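SxtG (Microseira wollei, PDB 6U1R) is an amidinotransferase of the saxitoxin biosynthetic pathway, probably moving an amidino group through a covalent amidino-cysteine intermediate. Local coordinates at residues 257-268 with 279-287; 298-306 with 336-347. All coordinates share one frame; numbering follows the deposited sequence.

In the fold
Contacts 1 and 2 follow one another along the chain, their centres about 16 Å apart, and are joined through a small three-stranded mixed sheet. Strand 276-279 runs into contact 1, and strand 297-300, parallel to it, opens contact 2; Val279 N lies 2.9 Å from Leu299 O, a probable hydrogen bond. Beyond the strands, Pro281 packs on Val300, and Glu282 of contact 1 bonds to the hydroxyl of Tyr303 in contact 2. Contact 1 lies nearer the predicted active site: it contains His264, and the side chain of Thr267 is about 6 Å from that of Cys368, predicted to form the amidino-cysteine intermediate. Contact 2 lies away from these sites, its centre about 20 Å from the chain's.

Contact 1: residues 257-268 with 279-287; sequences SQCPEALHIDTT and VNPEFVDVN
Gln258 and Phe283 bring the backbones together at one end, their CA atoms 4.6 Å apart, while Thr268 and Asn280 pair at the other; between these points the loop 257-268 swings away, through a type I turn from Cys259 to Ala262. At the first point Gln258 N donates to Phe283 O almost straight, at 173°. At the second, Asn280 N donates to Thr268 O.

Asn280 also works through its side chain. With CG anti to the backbone N (chi1 -179°), the amide extends ND2 to Thr267 O at 3.0 Å, the acceptor lying in the amide plane. OD1 turns back to take the backbone N-H groups of Glu282, in the carbonyl plane, and Phe283, from above it. This Asx turn and Asx motif curl 280-283 and fix the amide's rotation.

The Phe283 ring is packed between Cys259 on one face and Asn280 ND2, near the rim, on the other. Cys259 CB sits over its centre in a CH-pi contact, 3.6 Å from the centroid, and SG lies over the same face, 4.1 Å from the centroid of the Phe283 ring. Thr268 OG1 meets the edge in plane, 3.3 Å from CD2. The methyls Thr268 CG2 and Val284 CG2 press tightly together, 3.5 Å apart. Ser257 OG accepts from Cys259 N in an ST turn leading into the loop.

Trp318 meets Phe283 edge-to-face. The loop thus tethered carries His264, whose NE2 is hydrogen-bonded to Asp215 OD2; both are predicted active-site residues, consistent with an AGAT-like amidinotransferase.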
loop_
_atom_site.group_PDB
_atom_site.type_symbol
_atom_site.label_atom_id
_atom_site.label_comp_id
_atom_site.label_asym_id
_atom_site.label_seq_id
_atom_site.Cartn_x
_atom_site.Cartn_y
_atom_site.Cartn_z
ATOM N N SER A 257 8.464 17.471 19.026
ATOM C CA SER A 257 8.770 18.767 18.428
ATOM C C SER A 257 8.015 19.870 19.159
ATOM O O SER A 257 6.855 19.697 19.537
ATOM C CB SER A 257 8.394 18.809 16.948
ATOM O OG SER A 257 8.683 20.089 16.393
ATOM N N GLN A 258 8.684 20.998 19.348
ATOM C CA GLN A 258 8.062 22.221 19.835
ATOM C C GLN A 258 7.538 23.109 18.705
ATOM O O GLN A 258 7.047 24.207 18.983
ATOM C CB GLN A 258 9.073 23.003 20.683
ATOM C CG GLN A 258 9.499 22.257 21.955
ATOM C CD GLN A 258 10.697 22.903 22.653
ATOM O OE1 GLN A 258 11.551 23.533 22.019
ATOM N NE2 GLN A 258 10.765 22.735 23.964
ATOM N N CYS A 259 7.649 22.678 17.444
ATOM C CA CYS A 259 7.160 23.479 16.321
ATOM C C CYS A 259 5.659 23.275 16.175
ATOM O O CYS A 259 5.232 22.158 15.879
ATOM C CB CYS A 259 7.841 23.073 15.018
ATOM S SG CYS A 259 7.185 23.962 13.562
ATOM N N PRO A 260 4.828 24.306 16.368
ATOM C CA PRO A 260 3.375 24.096 16.244
ATOM C C PRO A 260 2.922 23.755 14.837
ATOM O O PRO A 260 1.817 23.208 14.679
ATOM C CB PRO A 260 2.779 25.450 16.692
ATOM C CG PRO A 260 3.879 26.126 17.455
ATOM C CD PRO A 260 5.149 25.673 16.807
ATOM N N GLU A 261 3.728 24.094 13.831
ATOM C CA GLU A 261 3.477 23.870 12.412
ATOM C C GLU A 261 4.088 22.555 11.899
ATOM O O GLU A 261 4.244 22.395 10.681
ATOM C CB GLU A 261 4.054 25.040 11.602
ATOM C CG GLU A 261 3.443 26.414 11.929
ATOM C CD GLU A 261 4.087 27.111 13.114
ATOM O OE1 GLU A 261 5.313 26.973 13.295
ATOM O OE2 GLU A 261 3.372 27.825 13.847
ATOM N N ALA A 262 4.468 21.651 12.805
ATOM C CA ALA A 262 5.369 20.553 12.464
ATOM C C ALA A 262 4.835 19.732 11.304
ATOM O O ALA A 262 3.684 19.283 11.314
ATOM C CB ALA A 262 5.598 19.647 13.675
ATOM N N LEU A 263 5.712 19.506 10.315
ATOM C CA LEU A 263 5.401 18.693 9.147
ATOM C C LEU A 263 6.756 18.349 8.518
ATOM O O LEU A 263 7.385 19.210 7.897
ATOM C CB LEU A 263 4.486 19.441 8.186
ATOM C CG LEU A 263 3.987 18.832 6.869
ATOM C CD1 LEU A 263 4.079 17.353 6.770
ATOM C CD2 LEU A 263 2.529 19.245 6.669
ATOM N N HIS A 264 7.216 17.124 8.766
ATOM C CA HIS A 264 8.520 16.588 8.378
ATOM C C HIS A 264 9.582 16.962 9.404
ATOM O O HIS A 264 9.512 18.023 10.034
ATOM C CB HIS A 264 8.919 17.022 6.957
ATOM C CG HIS A 264 7.891 16.651 5.936
ATOM N ND1 HIS A 264 7.671 17.380 4.787
ATOM C CD2 HIS A 264 6.990 15.638 5.921
ATOM C CE1 HIS A 264 6.669 16.839 4.114
ATOM N NE2 HIS A 264 6.253 15.768 4.768
ATOM N N ILE A 265 10.519 16.041 9.625
ATOM C CA ILE A 265 11.502 16.151 10.704
ATOM C C ILE A 265 12.858 16.678 10.221
ATOM O O ILE A 265 13.741 16.960 11.058
ATOM C CB ILE A 265 11.650 14.779 11.405
ATOM C CG1 ILE A 265 12.129 14.916 12.866
ATOM C CG2 ILE A 265 12.551 13.809 10.591
ATOM C CD1 ILE A 265 12.079 13.575 13.661
ATOM N N ASP A 266 13.051 16.841 8.910
ATOM C CA ASP A 266 14.387 17.074 8.379
ATOM C C ASP A 266 14.759 18.567 8.313
ATOM O O ASP A 266 15.688 18.940 7.585
ATOM C CB ASP A 266 14.584 16.346 7.026
ATOM C CG ASP A 266 13.494 16.591 5.985
ATOM O OD1 ASP A 266 12.436 17.164 6.284
ATOM O OD2 ASP A 266 13.718 16.143 4.810
ATOM N N THR A 267 14.090 19.413 9.108
ATOM C CA THR A 267 14.661 20.668 9.590
ATOM C C THR A 267 14.720 20.705 11.114
ATOM O O THR A 267 14.970 21.774 11.688
ATOM C CB THR A 267 13.889 21.899 9.084
ATOM O OG1 THR A 267 12.542 21.882 9.550
ATOM C CG2 THR A 267 13.892 21.968 7.580
ATOM N N THR A 268 14.539 19.557 11.779
ATOM C CA THR A 268 14.479 19.451 13.234
ATOM C C THR A 268 15.594 18.586 13.795
ATOM O O THR A 268 16.304 19.013 14.733
ATOM C CB THR A 268 13.104 18.887 13.662
ATOM O OG1 THR A 268 12.045 19.783 13.266
ATOM C CG2 THR A 268 13.037 18.642 15.179
ATOM N N VAL A 279 20.760 19.453 15.475
ATOM C CA VAL A 279 19.490 19.676 16.151
ATOM C C VAL A 279 19.084 21.144 16.068
ATOM O O VAL A 279 19.919 22.048 16.186
ATOM C CB VAL A 279 19.564 19.214 17.621
ATOM C CG1 VAL A 279 18.290 19.529 18.324
ATOM C CG2 VAL A 279 19.865 17.733 17.668
ATOM N N ASN A 280 17.793 21.364 15.861
ATOM C CA ASN A 280 17.218 22.695 15.744
ATOM C C ASN A 280 16.994 23.271 17.137
ATOM O O ASN A 280 16.239 22.683 17.915
ATOM C CB ASN A 280 15.892 22.580 14.977
ATOM C CG ASN A 280 15.208 23.906 14.758
ATOM O OD1 ASN A 280 15.165 24.766 15.645
ATOM N ND2 ASN A 280 14.630 24.071 13.564
ATOM N N PRO A 281 17.609 24.408 17.493
ATOM C CA PRO A 281 17.505 24.878 18.886
ATOM C C PRO A 281 16.132 25.411 19.264
ATOM O O PRO A 281 15.839 25.511 20.463
ATOM C CB PRO A 281 18.571 25.980 18.965
ATOM C CG PRO A 281 18.630 26.538 17.615
ATOM C CD PRO A 281 18.401 25.333 16.670
ATOM N N GLU A 282 15.298 25.778 18.302
ATOM C CA GLU A 282 13.955 26.261 18.596
ATOM C C GLU A 282 12.924 25.140 18.640
ATOM O O GLU A 282 11.950 25.232 19.400
ATOM C CB GLU A 282 13.551 27.307 17.551
ATOM C CG GLU A 282 14.292 28.641 17.700
ATOM C CD GLU A 282 13.873 29.394 18.951
ATOM O OE1 GLU A 282 12.658 29.437 19.220
ATOM O OE2 GLU A 282 14.747 29.927 19.665
ATOM N N PHE A 283 13.100 24.087 17.842
ATOM C CA PHE A 283 12.121 23.006 17.797
ATOM C C PHE A 283 12.413 21.858 18.765
ATOM O O PHE A 283 11.517 21.035 19.003
ATOM C CB PHE A 283 12.027 22.415 16.385
ATOM C CG PHE A 283 11.576 23.395 15.304
ATOM C CD1 PHE A 283 11.111 24.669 15.609
ATOM C CD2 PHE A 283 11.620 23.008 13.974
ATOM C CE1 PHE A 283 10.717 25.540 14.602
ATOM C CE2 PHE A 283 11.229 23.863 12.965
ATOM C CZ PHE A 283 10.769 25.130 13.277
ATOM N N VAL A 284 13.624 21.765 19.316
ATOM C CA VAL A 284 14.023 20.632 20.153
ATOM C C VAL A 284 14.473 21.142 21.513
ATOM O O VAL A 284 15.325 22.032 21.594
ATOM C CB VAL A 284 15.148 19.818 19.480
ATOM C CG1 VAL A 284 15.733 18.808 20.437
ATOM C CG2 VAL A 284 14.623 19.122 18.230
ATOM N N ASP A 285 13.909 20.570 22.583
ATOM C CA ASP A 285 14.484 20.684 23.922
ATOM C C ASP A 285 15.473 19.532 24.090
ATOM O O ASP A 285 15.064 18.375 24.225
ATOM C CB ASP A 285 13.391 20.636 24.991
ATOM C CG ASP A 285 13.940 20.784 26.416
ATOM O OD1 ASP A 285 15.164 20.668 26.612
ATOM O OD2 ASP A 285 13.132 21.013 27.347
ATOM N N VAL A 286 16.772 19.842 24.068
ATOM C CA VAL A 286 17.783 18.786 24.070
ATOM C C VAL A 286 17.707 17.944 25.328
ATOM O O VAL A 286 18.160 16.792 25.329
ATOM C CB VAL A 286 19.200 19.370 23.919
ATOM C CG1 VAL A 286 19.333 20.106 22.596
ATOM C CG2 VAL A 286 19.521 20.300 25.085
ATOM N N ASN A 287 17.139 18.489 26.406
ATOM C CA ASN A 287 17.077 17.759 27.666
ATOM C C ASN A 287 15.943 16.748 27.705
ATOM O O ASN A 287 15.911 15.918 28.620
ATOM C CB ASN A 287 16.937 18.745 28.830
ATOM C CG ASN A 287 18.153 19.632 28.985
ATOM O OD1 ASN A 287 18.041 20.861 29.038
ATOM N ND2 ASN A 287 19.327 19.015 29.052
#

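Contact 2: residues 298-306 with 336-347; sequences ILVAPYPNH and KQEPMIKALKDW
Leu299 and Trp347 close one end of a largely apolar interface. Leu299 runs antiparallel to the Trp347 side chain over one face of the indole, CB over the six-membered ring at 3.7 Å from its centroid and the two methyls reaching toward the rest of the ring system. Val300 O meets the same indole at its edge, 3.3 Å from CH2. The opposite face of the indole, near its rim, is backed by Ala343 O of the helix.

Pro302 is the central bump. Its CG and CD enter a hollow formed by Pro339, Met340 and Ala343, with CG 3.5 Å from Pro339 O and 4.0 Å from Ala343 CB. Met340, bent at chi2 (66°) and chi3 (72°), passes its sulfur beside Pro302 CD and carries CE to Ala301 CB. In return, the Pro339 ring fits against the carbonyl oxygens of Tyr303 and Pro304.

Beyond, the aliphatic chain of Lys336 passes His306, CD 3.8 Å from NE2, while Gln337 NE2 comes to the ring's edge. A water links that amide to His306 O, and His306 NE2 is hydrogen-bonded to Glu357 OE2.

Helix 338-346 thus packs between strand 297-300 with its extension and strands 330-334 and 350-354, on which Ile341 and Leu344 rest.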
loop_
_atom_site.group_PDB
_atom_site.type_symbol
_atom_site.label_atom_id
_atom_site.label_comp_id
_atom_site.label_asym_id
_atom_site.label_seq_id
_atom_site.Cartn_x
_atom_site.Cartn_y
_atom_site.Cartn_z
ATOM N N ILE A 298 25.624 16.130 20.216
ATOM C CA ILE A 298 24.498 16.935 19.767
ATOM C C ILE A 298 25.060 18.250 19.240
ATOM O O ILE A 298 25.645 19.045 19.988
ATOM C CB ILE A 298 23.485 17.142 20.894
ATOM C CG1 ILE A 298 22.846 15.781 21.232
ATOM C CG2 ILE A 298 22.440 18.175 20.502
ATOM C CD1 ILE A 298 21.902 15.823 22.390
ATOM N N LEU A 299 24.930 18.448 17.934
ATOM C CA LEU A 299 25.408 19.644 17.253
ATOM C C LEU A 299 24.231 20.606 17.124
ATOM O O LEU A 299 23.323 20.371 16.320
ATOM C CB LEU A 299 25.984 19.288 15.882
ATOM C CG LEU A 299 27.005 18.145 15.854
ATOM C CD1 LEU A 299 27.459 17.916 14.423
ATOM C CD2 LEU A 299 28.187 18.437 16.746
ATOM N N VAL A 300 24.235 21.686 17.914
ATOM C CA VAL A 300 23.105 22.616 17.915
ATOM C C VAL A 300 23.269 23.597 16.757
ATOM O O VAL A 300 24.280 24.306 16.655
ATOM C CB VAL A 300 22.987 23.354 19.260
ATOM C CG1 VAL A 300 21.771 24.306 19.256
ATOM C CG2 VAL A 300 22.877 22.373 20.428
ATOM N N ALA A 301 22.270 23.640 15.874
ATOM C CA ALA A 301 22.361 24.468 14.688
ATOM C C ALA A 301 22.508 25.939 15.072
ATOM O O ALA A 301 21.871 26.399 16.027
ATOM C CB ALA A 301 21.115 24.302 13.813
ATOM N N PRO A 302 23.315 26.703 14.339
ATOM C CA PRO A 302 23.331 28.155 14.532
ATOM C C PRO A 302 22.051 28.780 14.015
ATOM O O PRO A 302 21.321 28.193 13.217
ATOM C CB PRO A 302 24.551 28.598 13.712
ATOM C CG PRO A 302 24.581 27.622 12.579
ATOM C CD PRO A 302 24.154 26.300 13.195
ATOM N N TYR A 303 21.768 29.995 14.515
ATOM C CA TYR A 303 20.644 30.793 14.031
ATOM C C TYR A 303 20.996 31.443 12.693
ATOM O O TYR A 303 22.102 31.986 12.546
ATOM C CB TYR A 303 20.268 31.847 15.077
ATOM C CG TYR A 303 19.580 31.245 16.285
ATOM C CD1 TYR A 303 20.306 30.630 17.297
ATOM C CD2 TYR A 303 18.203 31.268 16.399
ATOM C CE1 TYR A 303 19.665 30.061 18.391
ATOM C CE2 TYR A 303 17.566 30.713 17.492
ATOM C CZ TYR A 303 18.294 30.115 18.474
ATOM O OH TYR A 303 17.633 29.562 19.544
ATOM N N PRO A 304 20.103 31.395 11.700
ATOM C CA PRO A 304 20.470 31.856 10.354
ATOM C C PRO A 304 20.567 33.364 10.210
ATOM O O PRO A 304 21.303 33.836 9.330
ATOM C CB PRO A 304 19.339 31.293 9.477
ATOM C CG PRO A 304 18.178 31.215 10.422
ATOM C CD PRO A 304 18.757 30.784 11.715
ATOM N N ASN A 305 19.848 34.136 11.026
ATOM C CA ASN A 305 19.794 35.586 10.851
ATOM C C ASN A 305 19.467 35.925 9.399
ATOM O O ASN A 305 20.068 36.816 8.790
ATOM C CB ASN A 305 21.112 36.260 11.268
ATOM C CG ASN A 305 21.407 36.136 12.753
ATOM O OD1 ASN A 305 22.558 35.932 13.162
ATOM N ND2 ASN A 305 20.379 36.260 13.566
ATOM N N HIS A 306 18.500 35.198 8.841
ATOM C CA HIS A 306 18.174 35.279 7.425
ATOM C C HIS A 306 16.832 34.609 7.191
ATOM O O HIS A 306 16.657 33.444 7.562
ATOM C CB HIS A 306 19.247 34.602 6.567
ATOM C CG HIS A 306 18.866 34.467 5.123
ATOM N ND1 HIS A 306 18.642 35.555 4.307
ATOM C CD2 HIS A 306 18.645 33.369 4.358
ATOM C CE1 HIS A 306 18.326 35.133 3.093
ATOM N NE2 HIS A 306 18.309 33.811 3.100
ATOM N N LYS A 336 23.192 30.818 1.005
ATOM C CA LYS A 336 22.916 31.928 1.905
ATOM C C LYS A 336 22.927 31.508 3.371
ATOM O O LYS A 336 22.792 32.367 4.245
ATOM C CB LYS A 336 21.582 32.590 1.543
ATOM C CG LYS A 336 21.622 33.316 0.188
ATOM C CD LYS A 336 20.409 34.203 -0.009
ATOM C CE LYS A 336 20.184 34.540 -1.485
ATOM N NZ LYS A 336 21.027 35.677 -1.928
ATOM N N GLN A 337 23.122 30.224 3.669
ATOM C CA GLN A 337 23.129 29.761 5.055
ATOM C C GLN A 337 24.540 29.861 5.632
ATOM O O GLN A 337 25.172 28.874 5.982
ATOM C CB GLN A 337 22.601 28.337 5.135
ATOM C CG GLN A 337 21.181 28.228 4.672
ATOM C CD GLN A 337 20.209 28.835 5.661
ATOM O OE1 GLN A 337 20.370 28.674 6.879
ATOM N NE2 GLN A 337 19.175 29.514 5.149
ATOM N N GLU A 338 25.040 31.092 5.689
ATOM C CA GLU A 338 26.437 31.278 6.063
ATOM C C GLU A 338 26.735 30.785 7.467
ATOM O O GLU A 338 27.810 30.191 7.663
ATOM C CB GLU A 338 26.830 32.753 5.893
ATOM C CG GLU A 338 26.844 33.207 4.436
ATOM C CD GLU A 338 27.107 34.701 4.293
ATOM O OE1 GLU A 338 27.802 35.272 5.157
ATOM O OE2 GLU A 338 26.605 35.302 3.326
ATOM N N PRO A 339 25.872 30.980 8.466
ATOM C CA PRO A 339 26.159 30.398 9.785
ATOM C C PRO A 339 26.244 28.879 9.763
ATOM O O PRO A 339 27.166 28.302 10.368
ATOM C CB PRO A 339 24.996 30.911 10.650
ATOM C CG PRO A 339 24.582 32.210 9.971
ATOM C CD PRO A 339 24.727 31.910 8.506
ATOM N N MET A 340 25.324 28.202 9.063
ATOM C CA MET A 340 25.417 26.749 8.955
ATOM C C MET A 340 26.723 26.320 8.296
ATOM O O MET A 340 27.341 25.347 8.735
ATOM C CB MET A 340 24.228 26.183 8.178
ATOM C CG MET A 340 24.175 24.658 8.163
ATOM S SD MET A 340 23.861 23.932 9.802
ATOM C CE MET A 340 22.167 24.352 10.011
ATOM N N ILE A 341 27.132 27.002 7.215
ATOM C CA ILE A 341 28.371 26.639 6.519
ATOM C C ILE A 341 29.555 26.711 7.480
ATOM O O ILE A 341 30.388 25.796 7.543
ATOM C CB ILE A 341 28.582 27.544 5.286
ATOM C CG1 ILE A 341 27.500 27.253 4.244
ATOM C CG2 ILE A 341 29.978 27.330 4.658
ATOM C CD1 ILE A 341 27.342 28.343 3.205
ATOM N N LYS A 342 29.629 27.792 8.261
ATOM C CA LYS A 342 30.738 27.948 9.199
ATOM C C LYS A 342 30.700 26.889 10.295
ATOM O O LYS A 342 31.736 26.306 10.642
ATOM C CB LYS A 342 30.715 29.346 9.823
ATOM C CG LYS A 342 31.814 29.514 10.892
ATOM C CD LYS A 342 31.847 30.899 11.480
ATOM C CE LYS A 342 32.862 30.938 12.626
ATOM N NZ LYS A 342 32.713 32.188 13.431
ATOM N N ALA A 343 29.516 26.625 10.859
ATOM C CA ALA A 343 29.414 25.620 11.914
ATOM C C ALA A 343 29.797 24.237 11.401
ATOM O O ALA A 343 30.525 23.491 12.073
ATOM C CB ALA A 343 28.001 25.611 12.490
ATOM N N LEU A 344 29.320 23.878 10.208
ATOM C CA LEU A 344 29.686 22.587 9.636
ATOM C C LEU A 344 31.198 22.455 9.481
ATOM O O LEU A 344 31.768 21.410 9.809
ATOM C CB LEU A 344 28.988 22.401 8.296
ATOM C CG LEU A 344 27.480 22.151 8.435
ATOM C CD1 LEU A 344 26.818 22.245 7.087
ATOM C CD2 LEU A 344 27.216 20.768 9.084
ATOM N N LYS A 345 31.865 23.494 8.975
ATOM C CA LYS A 345 33.325 23.441 8.854
ATOM C C LYS A 345 33.977 23.266 10.217
ATOM O O LYS A 345 34.871 22.427 10.393
ATOM C CB LYS A 345 33.852 24.712 8.195
ATOM C CG LYS A 345 33.544 24.827 6.730
ATOM C CD LYS A 345 33.947 26.200 6.151
ATOM C CE LYS A 345 35.403 26.531 6.432
ATOM N NZ LYS A 345 35.968 27.475 5.419
ATOM N N ASP A 346 33.541 24.058 11.195
ATOM C CA ASP A 346 34.138 23.986 12.521
ATOM C C ASP A 346 33.890 22.631 13.163
ATOM O O ASP A 346 34.719 22.166 13.955
ATOM C CB ASP A 346 33.605 25.118 13.404
ATOM C CG ASP A 346 34.057 26.506 12.921
ATOM O OD1 ASP A 346 34.925 26.593 12.015
ATOM O OD2 ASP A 346 33.537 27.511 13.438
ATOM N N TRP A 347 32.779 21.962 12.822
ATOM C CA TRP A 347 32.503 20.625 13.338
ATOM C C TRP A 347 33.243 19.520 12.582
ATOM O O TRP A 347 33.080 18.347 12.932
ATOM C CB TRP A 347 30.993 20.346 13.294
ATOM C CG TRP A 347 30.185 21.071 14.338
ATOM C CD1 TRP A 347 30.559 21.357 15.624
ATOM C CD2 TRP A 347 28.861 21.599 14.178
ATOM N NE1 TRP A 347 29.545 22.038 16.270
ATOM C CE2 TRP A 347 28.494 22.195 15.404
ATOM C CE3 TRP A 347 27.949 21.625 13.116
ATOM C CZ2 TRP A 347 27.257 22.809 15.599
ATOM C CZ3 TRP A 347 26.718 22.235 13.312
ATOM C CH2 TRP A 347 26.389 22.834 14.547
HETATM O O HOH W 1 17.030 30.820 6.648
#